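Local coordinates for MarR Like Protein, TVG0766549 (Thermoplasma volcanium, PDB 3LFK) that is of unknown function, once reported as a mechanosensitive channel, but resembles MarR-like transcriptional regulators in its winged helix-turn-helix fold, at residues A[108-111]-A[112-116]. Residues are numbered along the deposited sequence; the frame is centred on the assembly and turned at random.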
ATOM      1  N   GLU A 108       9.476   6.238  -8.882  1.00 23.71           N
ATOM      2  CA  GLU A 108      10.701   5.908  -9.621  1.00 24.71           C
ATOM      3  C   GLU A 108      10.836   6.771 -10.878  1.00 28.12           C
ATOM      4  O   GLU A 108      11.949   7.163 -11.243  1.00 24.86           O
ATOM      5  CB  GLU A 108      10.683   4.430  -9.970  1.00 24.40           C
ATOM      6  CG  GLU A 108      11.873   3.911 -10.789  1.00 30.01           C
ATOM      7  CD  GLU A 108      13.227   4.222 -10.179  1.00 43.26           C
ATOM      8  OE1 GLU A 108      13.364   4.143  -8.938  1.00 36.42           O
ATOM      9  OE2 GLU A 108      14.167   4.530 -10.959  1.00 41.05           O
ATOM     10  N   GLU A 109       9.725   7.048 -11.557  1.00 25.30           N
ATOM     11  CA  GLU A 109       9.790   7.908 -12.750  1.00 23.89           C
ATOM     12  C   GLU A 109      10.314   9.277 -12.342  1.00 28.66           C
ATOM     13  O   GLU A 109      11.097   9.906 -13.069  1.00 29.81           O
ATOM     14  CB  GLU A 109       8.403   8.040 -13.406  1.00 23.31           C
ATOM     15  CG  GLU A 109       7.914   6.721 -13.952  1.00 30.51           C
ATOM     16  CD  GLU A 109       6.532   6.783 -14.554  1.00 41.95           C
ATOM     17  OE1 GLU A 109       5.664   7.471 -13.976  1.00 41.94           O
ATOM     18  OE2 GLU A 109       6.305   6.127 -15.596  1.00 41.98           O
ATOM     19  N   LEU A 110       9.902   9.757 -11.177  1.00 26.14           N
ATOM     20  CA  LEU A 110      10.377  11.043 -10.717  1.00 22.82           C
ATOM     21  C   LEU A 110      11.862  10.980 -10.359  1.00 30.02           C
ATOM     22  O   LEU A 110      12.606  11.926 -10.601  1.00 31.46           O
ATOM     23  CB  LEU A 110       9.566  11.512  -9.499  1.00 28.43           C
ATOM     24  CG  LEU A 110      10.073  12.765  -8.780  1.00 33.56           C
ATOM     25  CD1 LEU A 110      10.194  13.931  -9.764  1.00 40.27           C
ATOM     26  CD2 LEU A 110       9.110  13.117  -7.651  1.00 36.99           C
ATOM     27  N   ARG A 111      12.289   9.873  -9.763  1.00 28.46           N
ATOM     28  CA  ARG A 111      13.694   9.704  -9.387  1.00 23.81           C
ATOM     29  C   ARG A 111      14.570   9.675 -10.637  1.00 24.87           C
ATOM     30  O   ARG A 111      15.668  10.253 -10.646  1.00 29.36           O
ATOM     31  CB  ARG A 111      13.864   8.403  -8.597  1.00 28.61           C
ATOM     32  CG  ARG A 111      15.305   8.015  -8.281  1.00 38.14           C
ATOM     33  CD  ARG A 111      15.326   6.668  -7.562  1.00 47.01           C
ATOM     34  NE  ARG A 111      16.648   6.047  -7.564  1.00 54.69           N
ATOM     35  CZ  ARG A 111      17.712   6.539  -6.938  1.00 61.75           C
ATOM     36  NH1 ARG A 111      17.620   7.669  -6.248  1.00 60.07           N
ATOM     37  NH2 ARG A 111      18.874   5.898  -7.006  1.00 62.61           N
ATOM     38  N   LEU A 112      14.093   8.998 -11.679  1.00 25.93           N
ATOM     39  CA  LEU A 112      14.855   8.911 -12.927  1.00 28.97           C
ATOM     40  C   LEU A 112      14.951  10.281 -13.586  1.00 31.52           C
ATOM     41  O   LEU A 112      16.012  10.680 -14.079  1.00 26.82           O
ATOM     42  CB  LEU A 112      14.207   7.915 -13.882  1.00 24.78           C
ATOM     43  CG  LEU A 112      14.795   7.819 -15.297  1.00 25.38           C
ATOM     44  CD1 LEU A 112      16.234   7.328 -15.208  1.00 28.15           C
ATOM     45  CD2 LEU A 112      13.951   6.869 -16.138  1.00 29.05           C
ATOM     46  N   LYS A 113      13.841  11.004 -13.594  1.00 28.17           N
ATOM     47  CA  LYS A 113      13.819  12.343 -14.182  1.00 26.68           C
ATOM     48  C   LYS A 113      14.828  13.252 -13.500  1.00 28.80           C
ATOM     49  O   LYS A 113      15.575  13.972 -14.164  1.00 29.80           O
ATOM     50  CB  LYS A 113      12.417  12.930 -14.045  1.00 30.79           C
ATOM     51  CG  LYS A 113      12.250  14.337 -14.602  1.00 31.47           C
ATOM     52  CD  LYS A 113      10.783  14.737 -14.516  1.00 42.54           C
ATOM     53  CE  LYS A 113      10.505  16.063 -15.208  1.00 49.41           C
ATOM     54  NZ  LYS A 113      11.095  17.216 -14.475  1.00 61.82           N
ATOM     55  N   GLU A 114      14.861  13.209 -12.173  1.00 26.79           N
ATOM     56  CA  GLU A 114      15.766  14.030 -11.388  1.00 29.75           C
ATOM     57  C   GLU A 114      17.218  13.618 -11.558  1.00 33.49           C
ATOM     58  O   GLU A 114      18.122  14.457 -11.511  1.00 32.38           O
ATOM     59  CB  GLU A 114      15.366  13.964  -9.914  1.00 32.18           C
ATOM     60  CG  GLU A 114      14.090  14.727  -9.623  1.00 39.04           C
ATOM     61  CD  GLU A 114      13.683  14.659  -8.165  1.00 49.21           C
ATOM     62  OE1 GLU A 114      12.803  15.451  -7.764  1.00 51.25           O
ATOM     63  OE2 GLU A 114      14.232  13.811  -7.427  1.00 50.93           O
ATOM     64  N   MET A 115      17.442  12.321 -11.746  1.00 28.09           N
ATOM     65  CA  MET A 115      18.787  11.804 -11.948  1.00 27.47           C
ATOM     66  C   MET A 115      19.312  12.322 -13.291  1.00 29.53           C
ATOM     67  O   MET A 115      20.467  12.738 -13.396  1.00 30.37           O
ATOM     68  CB  MET A 115      18.771  10.276 -11.960  1.00 29.79           C
ATOM     69  CG  MET A 115      20.143   9.661 -12.075  1.00 32.74           C
ATOM     70  SD  MET A 115      20.056   7.872 -12.123  1.00 36.82           S
ATOM     71  CE  MET A 115      19.572   7.544 -10.437  1.00 33.35           C
ATOM     72  N   LYS A 116      18.449  12.318 -14.298  1.00 24.92           N
ATOM     73  CA  LYS A 116      18.837  12.773 -15.644  1.00 28.50           C
ATOM     74  C   LYS A 116      19.192  14.251 -15.735  1.00 37.16           C
ATOM     75  O   LYS A 116      19.913  14.664 -16.648  1.00 31.22           O
ATOM     76  CB  LYS A 116      17.731  12.454 -16.657  1.00 30.64           C
ATOM     77  CG  LYS A 116      17.662  10.991 -17.044  1.00 28.20           C
ATOM     78  CD  LYS A 116      16.444  10.713 -17.910  1.00 28.09           C
ATOM     79  CE  LYS A 116      16.396   9.264 -18.357  1.00 33.91           C
ATOM     80  NZ  LYS A 116      15.151   8.966 -19.109  1.00 46.39           N
TER
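Leu110 and Glu114, one helical turn apart, meet through the leucine methyl CD1 and the flat carboxylate end of the glutamate, with CD1 lying 3.6 Å from OE1. The two side chains slant across one another, while the aliphatic stem of the glutamate turns back along the helix, its CG set beside its own backbone N and resting 3.3 Å from Leu110 O. The second i to i+4 pair is built differently. Met115 reaches back toward Arg111 because its thioether is bent at the last torsion (chi3 -70°), which carries the methyl CE over one face of the guanidinium, 3.9 Å from NH2 and displaced toward the rim of that group. This is van der Waals contact between a methyl and a planar cation. Together the two pairs exemplify i to i+4 side-chain pairing on a solvent-exposed helix.

The tight part is the backbone beneath these side chains. Four successive i+4 bonds link residues 108-111 to 112-115, among them Leu112 N to Glu108 O at 2.9 Å and Glu114 N to Leu110 O at 3.0 Å. The bond from Met115 N to Arg111 O, also 2.9 Å, is more bent, its N-H...O angle 144° against about 160° for the other three. Around this backbone scaffold the side chains spread into a looser shell on the exposed surface. Glu108 OE2 comes no closer than 4.5 Å to Leu112 CB, while Lys113 sends its NZ onward to a hydrogen bond with Gln117 OE1.

Residues 108-116 form the distal part of helix 94-116, which projects from the compact winged helix-turn-helix body. The chemistry suggests a helix probably held here mainly by its main-chain bonds, the methyl contacts adding little more than dispersion at a solvent-facing surface.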